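Local coordinates for protein bradyzoite pseudokinase 1 (PDB 6M7Z) that is a divergent kinase, lacking the glycine-rich loop, that regulates membrane ultrastructure of the Toxoplasma parasitophorous vacuole, at residues 147-150 with 151-155; 235-238 with 239-243; 261-264 with 265-269; 285-288 with 289-293. All blocks are in the same frame, centred on the assembly; numbering follows the deposited sequence.

Interaction 1 of 4, residues 147-150 with 151-155; sequences QVLA and ANMVA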
ATOM      1  N   GLN A 147      -1.708 -14.586  13.097  1.00 47.79           N
ATOM      2  CA  GLN A 147      -0.592 -15.319  12.531  1.00 50.71           C
ATOM      3  C   GLN A 147      -0.519 -15.059  11.017  1.00 47.10           C
ATOM      4  O   GLN A 147       0.547 -14.775  10.475  1.00 45.61           O
ATOM      5  CB  GLN A 147      -0.770 -16.806  12.837  1.00 53.07           C
ATOM      6  CG  GLN A 147       0.351 -17.681  12.305  1.00 57.17           C
ATOM      7  CD  GLN A 147      -0.023 -19.140  12.246  1.00 58.49           C
ATOM      8  OE1 GLN A 147      -1.193 -19.501  12.106  1.00 58.50           O
ATOM      9  NE2 GLN A 147       0.981 -19.987  12.385  1.00 57.68           N
ATOM     10  N   VAL A 148      -1.672 -15.155  10.355  1.00 44.04           N
ATOM     11  CA  VAL A 148      -1.748 -15.073   8.900  1.00 43.66           C
ATOM     12  C   VAL A 148      -1.560 -13.618   8.456  1.00 38.86           C
ATOM     13  O   VAL A 148      -0.926 -13.371   7.430  1.00 43.94           O
ATOM     14  CB  VAL A 148      -3.069 -15.668   8.374  1.00 45.34           C
ATOM     15  CG1 VAL A 148      -3.220 -15.472   6.867  1.00 43.30           C
ATOM     16  CG2 VAL A 148      -3.181 -17.149   8.728  1.00 47.05           C
ATOM     17  N   LEU A 149      -2.101 -12.668   9.230  1.00 35.07           N
ATOM     18  CA  LEU A 149      -1.980 -11.244   8.896  1.00 32.01           C
ATOM     19  C   LEU A 149      -0.507 -10.839   8.940  1.00 31.80           C
ATOM     20  O   LEU A 149       0.004 -10.202   8.014  1.00 32.35           O
ATOM     21  CB  LEU A 149      -2.803 -10.397   9.871  1.00 30.56           C
ATOM     22  CG  LEU A 149      -2.717  -8.884   9.655  1.00 28.28           C
ATOM     23  CD1 LEU A 149      -3.083  -8.499   8.235  1.00 27.99           C
ATOM     24  CD2 LEU A 149      -3.645  -8.172  10.610  1.00 28.40           C
ATOM     25  N   ALA A 150       0.171 -11.244  10.012  1.00 32.84           N
ATOM     26  CA  ALA A 150       1.582 -10.935  10.204  1.00 33.66           C
ATOM     27  C   ALA A 150       2.409 -11.527   9.061  1.00 33.43           C
ATOM     28  O   ALA A 150       3.313 -10.888   8.559  1.00 31.01           O
ATOM     29  CB  ALA A 150       2.040 -11.447  11.543  1.00 36.94           C
ATOM     30  N   ALA A 151       2.064 -12.750   8.647  1.00 34.83           N
ATOM     31  CA  ALA A 151       2.792 -13.443   7.585  1.00 37.43           C
ATOM     32  C   ALA A 151       2.540 -12.730   6.240  1.00 36.90           C
ATOM     33  O   ALA A 151       3.462 -12.560   5.451  1.00 33.71           O
ATOM     34  CB  ALA A 151       2.383 -14.896   7.538  1.00 38.70           C
ATOM     35  N   ASN A 152       1.279 -12.329   6.012  1.00 37.29           N
ATOM     36  CA  ASN A 152       0.838 -11.554   4.834  1.00 38.08           C
ATOM     37  C   ASN A 152       1.672 -10.255   4.748  1.00 37.84           C
ATOM     38  O   ASN A 152       2.165  -9.879   3.678  1.00 34.99           O
ATOM     39  CB  ASN A 152      -0.683 -11.346   4.904  1.00 41.60           C
ATOM     40  CG  ASN A 152      -1.338 -10.875   3.613  1.00 41.99           C
ATOM     41  OD1 ASN A 152      -0.774 -10.070   2.871  1.00 45.07           O
ATOM     42  ND2 ASN A 152      -2.554 -11.342   3.349  1.00 39.76           N
ATOM     43  N   MET A 153       1.889  -9.611   5.905  1.00 34.33           N
ATOM     44  CA  MET A 153       2.580  -8.338   5.964  1.00 34.14           C
ATOM     45  C   MET A 153       4.072  -8.507   5.647  1.00 35.35           C
ATOM     46  O   MET A 153       4.620  -7.730   4.835  1.00 34.56           O
ATOM     47  CB  MET A 153       2.398  -7.668   7.330  1.00 35.90           C
ATOM     48  CG  MET A 153       1.041  -6.985   7.495  1.00 34.81           C
ATOM     49  SD  MET A 153       0.509  -6.763   9.212  1.00 34.20           S
ATOM     50  CE  MET A 153       1.660  -5.498   9.741  1.00 37.58           C
ATOM     51  N   VAL A 154       4.717  -9.510   6.259  1.00 36.32           N
ATOM     52  CA  VAL A 154       6.138  -9.825   5.997  1.00 41.18           C
ATOM     53  C   VAL A 154       6.322 -10.169   4.512  1.00 39.40           C
ATOM     54  O   VAL A 154       7.264  -9.719   3.879  1.00 37.39           O
ATOM     55  CB  VAL A 154       6.655 -10.981   6.879  1.00 48.80           C
ATOM     56  CG1 VAL A 154       8.083 -11.364   6.537  1.00 56.48           C
ATOM     57  CG2 VAL A 154       6.576 -10.682   8.354  1.00 53.31           C
ATOM     58  N   ALA A 155       5.425 -10.997   3.977  1.00 41.53           N
ATOM     59  CA  ALA A 155       5.520 -11.464   2.599  1.00 45.10           C
ATOM     60  C   ALA A 155       5.435 -10.270   1.645  1.00 41.20           C
ATOM     61  O   ALA A 155       6.139 -10.224   0.646  1.00 37.95           O
ATOM     62  CB  ALA A 155       4.432 -12.471   2.297  1.00 47.60           C
TER
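Leu149 and Met153, one helical turn apart on helix 146-161, make the side-chain contact here: the thioether sulfur Met153 SD lies 3.9 Å from Leu149 CG and slightly farther from the CD1 methyl. The methionine starts beside its own backbone N (chi1 -78°) and bends at its last torsion, so SD passes near Leu149 while the terminal CE turns off toward helix 230-248. On its way the chain runs past a peptide oxygen, with Met153 CG 3.4 Å from Leu149 O. Val154 does the same a residue later, its CG2 methyl resting 3.3 Å from Ala150 O. Four consecutive i to i+4 bonds fix this spacing; the shortest joins Asn152 N to Val148 O at 2.8 Å. Further out, the small Ala150 faces Phe241 and Leu269, while Ala151 packs on Phe301 and Ile304 of helix 301-306. Near the start of the helix, NE2 of Gln147 hydrogen-bonds to the carbonyl oxygen of Leu295. The helix is thus sheathed on several sides, matching the buried helix that precedes the catalytic-loop region in the C-lobe of protein kinases. Its peptide groups satisfy one another internally, so the side turned to helices 230-248 and 287-291 is alanine, valine and a polarisable thioether.

Interaction 2 of 4, residues 235-238 with 239-243; sequences YSLG and VAFRN. With EDO (1,2-ethanediol), chain G.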
ATOM      1  N   TYR A 235      12.685  -2.739  11.254  1.00 30.04           N
ATOM      2  CA  TYR A 235      12.355  -1.968  12.453  1.00 30.25           C
ATOM      3  C   TYR A 235      10.902  -1.459  12.356  1.00 28.36           C
ATOM      4  O   TYR A 235      10.095  -1.696  13.256  1.00 27.68           O
ATOM      5  CB  TYR A 235      13.352  -0.818  12.661  1.00 31.51           C
ATOM      6  CG  TYR A 235      13.030   0.027  13.870  1.00 32.34           C
ATOM      7  CD1 TYR A 235      13.523  -0.293  15.124  1.00 33.22           C
ATOM      8  CD2 TYR A 235      12.184   1.123  13.768  1.00 32.29           C
ATOM      9  CE1 TYR A 235      13.208   0.467  16.240  1.00 34.34           C
ATOM     10  CE2 TYR A 235      11.850   1.880  14.874  1.00 34.08           C
ATOM     11  CZ  TYR A 235      12.349   1.544  16.118  1.00 34.97           C
ATOM     12  OH  TYR A 235      11.987   2.293  17.200  1.00 37.29           O
ATOM     13  N   SER A 236      10.577  -0.781  11.249  1.00 26.88           N
ATOM     14  CA  SER A 236       9.255  -0.151  11.047  1.00 25.82           C
ATOM     15  C   SER A 236       8.142  -1.199  11.089  1.00 24.91           C
ATOM     16  O   SER A 236       7.081  -0.947  11.628  1.00 24.47           O
ATOM     17  CB  SER A 236       9.191   0.612   9.738  1.00 25.50           C
ATOM     18  OG  SER A 236      10.111   1.689   9.736  1.00 26.45           O
ATOM     19  N   LEU A 237       8.379  -2.360  10.479  1.00 25.33           N
ATOM     20  CA  LEU A 237       7.380  -3.409  10.441  1.00 25.55           C
ATOM     21  C   LEU A 237       7.218  -3.990  11.854  1.00 25.94           C
ATOM     22  O   LEU A 237       6.116  -4.394  12.257  1.00 25.56           O
ATOM     23  CB  LEU A 237       7.792  -4.483   9.438  1.00 26.21           C
ATOM     24  CG  LEU A 237       6.805  -5.641   9.319  1.00 27.44           C
ATOM     25  CD1 LEU A 237       5.469  -5.150   8.780  1.00 27.17           C
ATOM     26  CD2 LEU A 237       7.362  -6.734   8.434  1.00 28.55           C
ATOM     27  N   GLY A 238       8.326  -4.038  12.600  1.00 26.18           N
ATOM     28  CA  GLY A 238       8.320  -4.424  14.000  1.00 27.10           C
ATOM     29  C   GLY A 238       7.427  -3.515  14.823  1.00 26.63           C
ATOM     30  O   GLY A 238       6.595  -3.999  15.593  1.00 27.70           O
ATOM     31  N   VAL A 239       7.572  -2.200  14.618  1.00 25.47           N
ATOM     32  CA  VAL A 239       6.752  -1.207  15.297  1.00 25.19           C
ATOM     33  C   VAL A 239       5.281  -1.423  14.931  1.00 24.56           C
ATOM     34  O   VAL A 239       4.408  -1.279  15.776  1.00 24.33           O
ATOM     35  CB  VAL A 239       7.222   0.231  14.983  1.00 24.98           C
ATOM     36  CG1 VAL A 239       6.201   1.282  15.407  1.00 24.71           C
ATOM     37  CG2 VAL A 239       8.574   0.508  15.597  1.00 25.22           C
ATOM     38  N   ALA A 240       5.012  -1.768  13.672  1.00 24.48           N
ATOM     39  CA  ALA A 240       3.640  -2.017  13.240  1.00 24.73           C
ATOM     40  C   ALA A 240       3.066  -3.255  13.949  1.00 25.07           C
ATOM     41  O   ALA A 240       1.886  -3.289  14.297  1.00 25.45           O
ATOM     42  CB  ALA A 240       3.588  -2.137  11.733  1.00 24.55           C
ATOM     43  N   PHE A 241       3.900  -4.274  14.140  1.00 26.12           N
ATOM     44  CA  PHE A 241       3.487  -5.487  14.836  1.00 27.58           C
ATOM     45  C   PHE A 241       3.189  -5.176  16.302  1.00 27.81           C
ATOM     46  O   PHE A 241       2.196  -5.664  16.859  1.00 27.73           O
ATOM     47  CB  PHE A 241       4.545  -6.582  14.715  1.00 28.85           C
ATOM     48  CG  PHE A 241       4.611  -7.268  13.373  1.00 29.92           C
ATOM     49  CD1 PHE A 241       3.564  -7.218  12.476  1.00 29.48           C
ATOM     50  CD2 PHE A 241       5.733  -8.008  13.026  1.00 32.42           C
ATOM     51  CE1 PHE A 241       3.670  -7.815  11.238  1.00 31.11           C
ATOM     52  CE2 PHE A 241       5.825  -8.631  11.792  1.00 31.75           C
ATOM     53  CZ  PHE A 241       4.788  -8.536  10.908  1.00 32.50           C
ATOM     54  N   ARG A 242       4.033  -4.341  16.910  1.00 27.83           N
ATOM     55  CA  ARG A 242       3.816  -3.907  18.276  1.00 28.59           C
ATOM     56  C   ARG A 242       2.464  -3.181  18.364  1.00 27.69           C
ATOM     57  O   ARG A 242       1.695  -3.414  19.297  1.00 27.10           O
ATOM     58  CB  ARG A 242       4.981  -3.033  18.746  1.00 30.10           C
ATOM     59  CG  ARG A 242       4.845  -2.531  20.172  1.00 33.08           C
ATOM     60  CD  ARG A 242       4.547  -3.586  21.234  1.00 36.89           C
ATOM     61  NE  ARG A 242       5.553  -4.641  21.305  1.00 40.12           N
ATOM     62  CZ  ARG A 242       6.778  -4.494  21.826  1.00 48.41           C
ATOM     63  NH1 ARG A 242       7.160  -3.326  22.315  1.00 43.19           N
ATOM     64  NH2 ARG A 242       7.620  -5.515  21.818  1.00 58.89           N
ATOM     65  N   ASN A 243       2.188  -2.317  17.380  1.00 26.44           N
ATOM     66  CA  ASN A 243       0.954  -1.557  17.286  1.00 26.19           C
ATOM     67  C   ASN A 243      -0.219  -2.534  17.232  1.00 26.90           C
ATOM     68  O   ASN A 243      -1.229  -2.352  17.923  1.00 26.59           O
ATOM     69  CB  ASN A 243       1.023  -0.583  16.105  1.00 25.95           C
ATOM     70  CG  ASN A 243      -0.097   0.430  16.020  1.00 25.73           C
ATOM     71  OD1 ASN A 243      -1.023   0.435  16.822  1.00 27.04           O
ATOM     72  ND2 ASN A 243      -0.047   1.261  15.000  1.00 25.13           N
TER
HETATM   73  C1  EDO G 401      -3.561   2.358  14.209  1.00 43.86           C
HETATM   74  O1  EDO G 401      -2.715   2.625  13.088  1.00 32.41           O
HETATM   75  C2  EDO G 401      -2.987   3.065  15.424  1.00 51.60           C
HETATM   76  O2  EDO G 401      -3.383   2.370  16.608  1.00 49.79           O
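Residues 235-243 form two regular turns of helix 230-248, in which Tyr235 O, Ser236 O, Leu237 O and Gly238 O each accept from the amide four residues on, Val239 N closing on Tyr235 O at 2.9 Å. On the buried flank Leu237 sits over the Phe241 ring: its CG lies 4.2 Å from the centroid of that ring and 24° off the normal, a CH-pi contact. Both leucine methyls also reach the far end of the ring. The same ring has a peptide oxygen over one face, Leu237 O standing 3.4 Å above the plane toward the rim. Phe241 is brought there because its CG stands beside the backbone N (chi1 -75°), folding the ring back along the preceding turn. On the outer flank the Tyr235 ring slants across Val239, with CE2 of Tyr235 3.6 Å from CG2 of Val239. Arg242 leads away to Asp270 and Gln274 on helix 263-276. Asn243 OD1 accepts a 3.1 Å bond from O2 of an ethanediol, probably of crystallisation origin. The sequence and position match the central helix F of the kinase C-lobe. Its chemistry is divided accordingly: an aliphatic-aromatic inner side, and polar ends kept to the periphery.

Interaction 3 of 4, residues 261-264 with 265-269; sequences VRQD and HLELL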
ATOM      1  N   VAL A 261      -8.869 -14.216  16.698  1.00 75.66           N
ATOM      2  CA  VAL A 261      -7.747 -13.690  17.488  1.00 76.82           C
ATOM      3  C   VAL A 261      -7.422 -14.681  18.610  1.00 76.70           C
ATOM      4  O   VAL A 261      -8.252 -14.889  19.487  1.00 87.26           O
ATOM      5  CB  VAL A 261      -8.029 -12.291  18.076  1.00 67.13           C
ATOM      6  CG1 VAL A 261      -6.881 -11.826  18.970  1.00 61.21           C
ATOM      7  CG2 VAL A 261      -8.314 -11.262  16.983  1.00 61.09           C
ATOM      8  N   ARG A 262      -6.206 -15.241  18.564  1.00 69.80           N
ATOM      9  CA  ARG A 262      -5.701 -16.239  19.508  1.00 63.38           C
ATOM     10  C   ARG A 262      -4.598 -15.636  20.387  1.00 57.27           C
ATOM     11  O   ARG A 262      -3.683 -14.981  19.891  1.00 57.38           O
ATOM     12  CB  ARG A 262      -5.120 -17.444  18.761  1.00 70.33           C
ATOM     13  CG  ARG A 262      -6.123 -18.241  17.934  1.00 68.73           C
ATOM     14  CD  ARG A 262      -5.472 -19.421  17.221  1.00 77.53           C
ATOM     15  NE  ARG A 262      -4.780 -20.319  18.143  1.00 86.18           N
ATOM     16  CZ  ARG A 262      -3.933 -21.277  17.789  1.00 87.86           C
ATOM     17  NH1 ARG A 262      -3.804 -21.623  16.521  1.00 91.51           N
ATOM     18  NH2 ARG A 262      -3.214 -21.882  18.723  1.00 81.64           N
ATOM     19  N   GLN A 263      -4.670 -15.915  21.690  1.00 58.46           N
ATOM     20  CA  GLN A 263      -3.772 -15.346  22.678  1.00 62.34           C
ATOM     21  C   GLN A 263      -2.325 -15.845  22.488  1.00 70.31           C
ATOM     22  O   GLN A 263      -1.364 -15.095  22.723  1.00 78.58           O
ATOM     23  CB  GLN A 263      -4.282 -15.632  24.094  1.00 57.75           C
ATOM     24  CG  GLN A 263      -3.612 -14.783  25.171  1.00 62.04           C
ATOM     25  CD  GLN A 263      -3.848 -13.299  24.987  1.00 76.47           C
ATOM     26  OE1 GLN A 263      -4.910 -12.862  24.520  1.00 63.68           O
ATOM     27  NE2 GLN A 263      -2.848 -12.506  25.352  1.00 81.01           N
ATOM     28  N   ASP A 264      -2.155 -17.104  22.067  1.00 64.69           N
ATOM     29  CA  ASP A 264      -0.811 -17.680  21.902  1.00 66.13           C
ATOM     30  C   ASP A 264      -0.120 -17.048  20.678  1.00 60.03           C
ATOM     31  O   ASP A 264       1.108 -16.847  20.686  1.00 57.46           O
ATOM     32  CB  ASP A 264      -0.850 -19.216  21.876  1.00 73.40           C
ATOM     33  CG  ASP A 264      -1.527 -19.847  20.667  1.00 86.79           C
ATOM     34  OD1 ASP A 264      -2.575 -19.317  20.223  1.00 88.00           O
ATOM     35  OD2 ASP A 264      -1.008 -20.877  20.186  1.00 86.66           O
ATOM     36  N   HIS A 265      -0.892 -16.731  19.630  1.00 54.93           N
ATOM     37  CA  HIS A 265      -0.368 -16.003  18.454  1.00 55.87           C
ATOM     38  C   HIS A 265       0.136 -14.615  18.867  1.00 47.14           C
ATOM     39  O   HIS A 265       1.199 -14.196  18.427  1.00 47.56           O
ATOM     40  CB  HIS A 265      -1.430 -15.892  17.344  1.00 60.30           C
ATOM     41  CG  HIS A 265      -1.669 -17.146  16.564  1.00 56.35           C
ATOM     42  ND1 HIS A 265      -2.731 -17.266  15.682  1.00 56.55           N
ATOM     43  CD2 HIS A 265      -1.046 -18.346  16.573  1.00 55.17           C
ATOM     44  CE1 HIS A 265      -2.720 -18.472  15.148  1.00 65.67           C
ATOM     45  NE2 HIS A 265      -1.697 -19.157  15.679  1.00 60.70           N
ATOM     46  N   LEU A 266      -0.634 -13.915  19.710  1.00 45.90           N
ATOM     47  CA  LEU A 266      -0.300 -12.549  20.157  1.00 46.74           C
ATOM     48  C   LEU A 266       1.020 -12.545  20.939  1.00 47.98           C
ATOM     49  O   LEU A 266       1.849 -11.651  20.738  1.00 55.24           O
ATOM     50  CB  LEU A 266      -1.426 -11.972  21.017  1.00 45.06           C
ATOM     51  CG  LEU A 266      -2.652 -11.468  20.262  1.00 44.48           C
ATOM     52  CD1 LEU A 266      -3.788 -11.111  21.215  1.00 44.76           C
ATOM     53  CD2 LEU A 266      -2.298 -10.277  19.391  1.00 44.19           C
ATOM     54  N   GLU A 267       1.200 -13.529  21.823  1.00 48.66           N
ATOM     55  CA  GLU A 267       2.390 -13.600  22.666  1.00 51.93           C
ATOM     56  C   GLU A 267       3.615 -13.842  21.768  1.00 45.26           C
ATOM     57  O   GLU A 267       4.663 -13.212  21.949  1.00 44.51           O
ATOM     58  CB  GLU A 267       2.232 -14.655  23.766  1.00 60.53           C
ATOM     59  CG  GLU A 267       1.171 -14.297  24.799  1.00 73.43           C
ATOM     60  CD  GLU A 267       0.772 -15.399  25.776  1.00 85.33           C
ATOM     61  OE1 GLU A 267       1.653 -16.168  26.200  1.00 86.94           O
ATOM     62  OE2 GLU A 267      -0.436 -15.492  26.116  1.00 96.52           O
ATOM     63  N   LEU A 268       3.458 -14.722  20.775  1.00 43.26           N
ATOM     64  CA  LEU A 268       4.540 -15.043  19.838  1.00 42.43           C
ATOM     65  C   LEU A 268       4.880 -13.819  18.967  1.00 44.41           C
ATOM     66  O   LEU A 268       6.059 -13.531  18.740  1.00 44.50           O
ATOM     67  CB  LEU A 268       4.138 -16.245  18.977  1.00 42.56           C
ATOM     68  CG  LEU A 268       4.138 -17.600  19.694  1.00 46.69           C
ATOM     69  CD1 LEU A 268       3.624 -18.695  18.766  1.00 45.70           C
ATOM     70  CD2 LEU A 268       5.524 -17.954  20.246  1.00 46.76           C
ATOM     71  N   LEU A 269       3.855 -13.086  18.499  1.00 41.11           N
ATOM     72  CA  LEU A 269       4.082 -11.900  17.682  1.00 41.20           C
ATOM     73  C   LEU A 269       4.792 -10.815  18.510  1.00 40.70           C
ATOM     74  O   LEU A 269       5.686 -10.131  18.004  1.00 39.35           O
ATOM     75  CB  LEU A 269       2.754 -11.388  17.126  1.00 41.92           C
ATOM     76  CG  LEU A 269       2.867 -10.203  16.161  1.00 38.88           C
ATOM     77  CD1 LEU A 269       3.873 -10.478  15.053  1.00 40.12           C
ATOM     78  CD2 LEU A 269       1.523  -9.850  15.557  1.00 38.75           C
TER
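Arg262 lies across His265 in the first turn of helix 263-276. The aliphatic part comes first: CD of Arg262 stands over the imidazole face, 4.0 Å from the ring centroid of His265, a CH-pi contact. Beyond it the guanidinium is turned 43° from the ring plane, so the overlap is slanted rather than stacked. His265 NE2 lies over one face of the guanidinium, 3.4 Å from Arg262 NH1, but the angle is too poor for a hydrogen bond.

The charged contact is Arg262 NH2 to Asp264 OD2 at 2.8 Å, a salt bridge two residues apart. Asp264 can meet it because its CG sits between the backbone N and carbonyl carbon (chi1 68°), turning the carboxylate back toward the helix start.

Among apolar groups, CG1 of Val261 touches CD1 of Leu266 at 3.9 Å. With Arg262 at the N-cap position, this pairs the residue before the cap with the fourth of the helix, a hydrophobic staple. On the solvent side Glu267 crosses Gln263 at about a right angle, its OE2 3.4 Å from Gln263 CG.

Backbone bonds then begin the helix, Leu266 N donating to Arg262 O at 3.2 Å. Outside, His265 packs on Gln147 and Asp145, and Leu266 on Val146 and Leu248. Coming between helix 230-248 and the short helix 287-291 in the chain, this helix corresponds to helix H of the kinase C-lobe. The negative charge of Asp264 in the first turn would interact favourably with the helix dipole, while the salt bridge holds the arginine whose CD lies over the imidazole.

Interaction 4 of 4, residues 285-288 with 289-293; sequences PTIE and EIMKD
Thr286 caps helix 287-291 through its hydroxyl: OG1 accepts from Glu289 N at 3.1 Å, with a nearly straight N-H...O angle of 168°. The hydroxyl is placed for this by a first torsion that puts OG1 between the backbone N and the carbonyl carbon (chi1 69°). Glu289 folds back over the cap, its CG 3.4 Å from that same OG1, and its OE2 lies 3.6 Å from Thr286 N. That is too long for the return bond of a complete capping box, although the side chain is disposed as in one.

Backbone hydrogen bonds carry the turn onward. Ile290 N meets Thr286 O at 2.9 Å and Met291 N reaches Ile287 O at the same length, but Lys292 N to Glu288 O is stretched to 3.4 Å and weak. Lys292 N also reaches Glu289 O, three residues back, at 3.1 Å.

Apolar contact ties the residue ahead of the cap to the fourth of the helix: CG of the Pro285 ring lies 3.7 Å from CG1 of Ile290, a hydrophobic staple. Ile287 and Met291 are only loosely in touch, CG2 to CG being 4.5 Å. Their side chains go to helix 146-161, where Ile287 meets Lys158 and His161; Met291 also packs on Phe301 and Glu305.

Proline and threonine followed by this short helix match the RPT-type start of the alphaI helix in the kinase C-lobe. Here the hydroxyl satisfies Glu289 N, the proline-isoleucine staple covers the apolar side of the helix start, and the acidic pair Glu288 and Glu289 would suit the positive helix start.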
ATOM      1  N   PRO A 285      16.670  -9.373  13.006  1.00 46.44           N
ATOM      2  CA  PRO A 285      16.635 -10.452  12.024  1.00 50.74           C
ATOM      3  C   PRO A 285      16.399  -9.951  10.592  1.00 50.56           C
ATOM      4  O   PRO A 285      15.793  -8.903  10.389  1.00 51.06           O
ATOM      5  CB  PRO A 285      15.438 -11.302  12.477  1.00 52.29           C
ATOM      6  CG  PRO A 285      14.553 -10.323  13.206  1.00 52.88           C
ATOM      7  CD  PRO A 285      15.519  -9.406  13.923  1.00 53.24           C
ATOM      8  N   THR A 286      16.872 -10.731   9.618  1.00 53.59           N
ATOM      9  CA  THR A 286      16.539 -10.535   8.205  1.00 47.83           C
ATOM     10  C   THR A 286      15.111 -11.034   7.958  1.00 47.90           C
ATOM     11  O   THR A 286      14.530 -11.740   8.798  1.00 46.47           O
ATOM     12  CB  THR A 286      17.500 -11.302   7.287  1.00 48.14           C
ATOM     13  OG1 THR A 286      17.225 -12.691   7.482  1.00 60.79           O
ATOM     14  CG2 THR A 286      18.960 -11.016   7.565  1.00 45.11           C
ATOM     15  N   ILE A 287      14.579 -10.702   6.780  1.00 48.78           N
ATOM     16  CA  ILE A 287      13.260 -11.164   6.343  1.00 52.19           C
ATOM     17  C   ILE A 287      13.237 -12.699   6.377  1.00 59.05           C
ATOM     18  O   ILE A 287      12.261 -13.287   6.845  1.00 66.31           O
ATOM     19  CB  ILE A 287      12.913 -10.630   4.937  1.00 51.25           C
ATOM     20  CG1 ILE A 287      12.883  -9.100   4.883  1.00 48.65           C
ATOM     21  CG2 ILE A 287      11.612 -11.247   4.434  1.00 48.45           C
ATOM     22  CD1 ILE A 287      11.758  -8.480   5.678  1.00 52.64           C
ATOM     23  N   GLU A 288      14.319 -13.324   5.889  1.00 66.68           N
ATOM     24  CA  GLU A 288      14.453 -14.792   5.799  1.00 71.43           C
ATOM     25  C   GLU A 288      14.340 -15.410   7.204  1.00 63.03           C
ATOM     26  O   GLU A 288      13.611 -16.378   7.406  1.00 57.87           O
ATOM     27  CB  GLU A 288      15.773 -15.212   5.128  1.00 85.50           C
ATOM     28  CG  GLU A 288      16.177 -14.434   3.875  1.00108.88           C
ATOM     29  CD  GLU A 288      15.177 -14.387   2.724  1.00130.44           C
ATOM     30  OE1 GLU A 288      14.429 -15.370   2.547  1.00143.29           O
ATOM     31  OE2 GLU A 288      15.150 -13.364   2.004  1.00119.81           O
ATOM     32  N   GLU A 289      15.056 -14.835   8.176  1.00 56.21           N
ATOM     33  CA  GLU A 289      15.015 -15.308   9.563  1.00 61.10           C
ATOM     34  C   GLU A 289      13.619 -15.089  10.157  1.00 60.12           C
ATOM     35  O   GLU A 289      13.109 -15.967  10.843  1.00 62.02           O
ATOM     36  CB  GLU A 289      16.089 -14.616  10.401  1.00 64.68           C
ATOM     37  CG  GLU A 289      17.500 -15.010  10.008  1.00 74.98           C
ATOM     38  CD  GLU A 289      18.590 -14.152  10.620  1.00 76.90           C
ATOM     39  OE1 GLU A 289      19.733 -14.213  10.124  1.00 99.51           O
ATOM     40  OE2 GLU A 289      18.295 -13.428  11.583  1.00 73.58           O
ATOM     41  N   ILE A 290      13.000 -13.933   9.877  1.00 63.81           N
ATOM     42  CA  ILE A 290      11.643 -13.630  10.357  1.00 54.11           C
ATOM     43  C   ILE A 290      10.669 -14.711   9.865  1.00 53.13           C
ATOM     44  O   ILE A 290       9.810 -15.153  10.628  1.00 44.18           O
ATOM     45  CB  ILE A 290      11.188 -12.222   9.920  1.00 54.09           C
ATOM     46  CG1 ILE A 290      11.932 -11.124  10.681  1.00 54.53           C
ATOM     47  CG2 ILE A 290       9.672 -12.064  10.039  1.00 49.81           C
ATOM     48  CD1 ILE A 290      11.888  -9.777  10.008  1.00 55.11           C
ATOM     49  N   MET A 291      10.804 -15.119   8.595  1.00 51.28           N
ATOM     50  CA  MET A 291       9.888 -16.081   7.972  1.00 56.11           C
ATOM     51  C   MET A 291      10.032 -17.480   8.597  1.00 55.31           C
ATOM     52  O   MET A 291       9.113 -18.292   8.488  1.00 51.84           O
ATOM     53  CB  MET A 291      10.125 -16.157   6.457  1.00 62.79           C
ATOM     54  CG  MET A 291       9.490 -15.009   5.695  1.00 69.87           C
ATOM     55  SD  MET A 291       9.539 -15.233   3.902  1.00 78.07           S
ATOM     56  CE  MET A 291       8.177 -14.194   3.383  1.00 83.44           C
ATOM     57  N   LYS A 292      11.149 -17.751   9.281  1.00 63.43           N
ATOM     58  CA  LYS A 292      11.360 -19.035   9.970  1.00 70.04           C
ATOM     59  C   LYS A 292      11.067 -18.918  11.474  1.00 66.23           C
ATOM     60  O   LYS A 292      11.417 -19.808  12.233  1.00 60.52           O
ATOM     61  CB  LYS A 292      12.791 -19.526   9.724  1.00 73.76           C
ATOM     62  CG  LYS A 292      12.996 -20.266   8.417  1.00 74.75           C
ATOM     63  CD  LYS A 292      14.450 -20.233   7.972  1.00 80.66           C
ATOM     64  CE  LYS A 292      14.657 -20.651   6.532  1.00 94.54           C
ATOM     65  NZ  LYS A 292      15.937 -20.116   6.017  1.00110.81           N
ATOM     66  N   ASP A 293      10.407 -17.836  11.908  1.00 70.73           N
ATOM     67  CA  ASP A 293      10.058 -17.663  13.316  1.00 60.17           C
ATOM     68  C   ASP A 293       9.005 -18.707  13.687  1.00 58.42           C
ATOM     69  O   ASP A 293       8.192 -19.103  12.844  1.00 56.70           O
ATOM     70  CB  ASP A 293       9.601 -16.225  13.608  1.00 54.92           C
ATOM     71  CG  ASP A 293       9.389 -15.910  15.083  1.00 50.62           C
ATOM     72  OD1 ASP A 293       8.277 -16.164  15.586  1.00 43.55           O
ATOM     73  OD2 ASP A 293      10.351 -15.423  15.731  1.00 55.60           O
TER

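All four contacts lie in the helical lobe, and interaction 1 touches each of the other three. It meets interaction 2 through Met153 CE, 3.4 Å from Phe241 CE1, and interaction 4 through Val154 CG2, 3.8 Å from Ile290 CG2. Toward interaction 3, Gln147 CB lies 3.5 Å from His265 CE1. Phe241 also reaches helix 263-276, its CG 3.7 Å from Leu269 CD1, so interactions 1, 2 and 3 share one core. Interactions 3 and 4, about 18 Å apart between centres, do not touch; their nearest atoms are about 5 Å apart. A bound ethanediol lies beside interaction 2, at its Asn243 end.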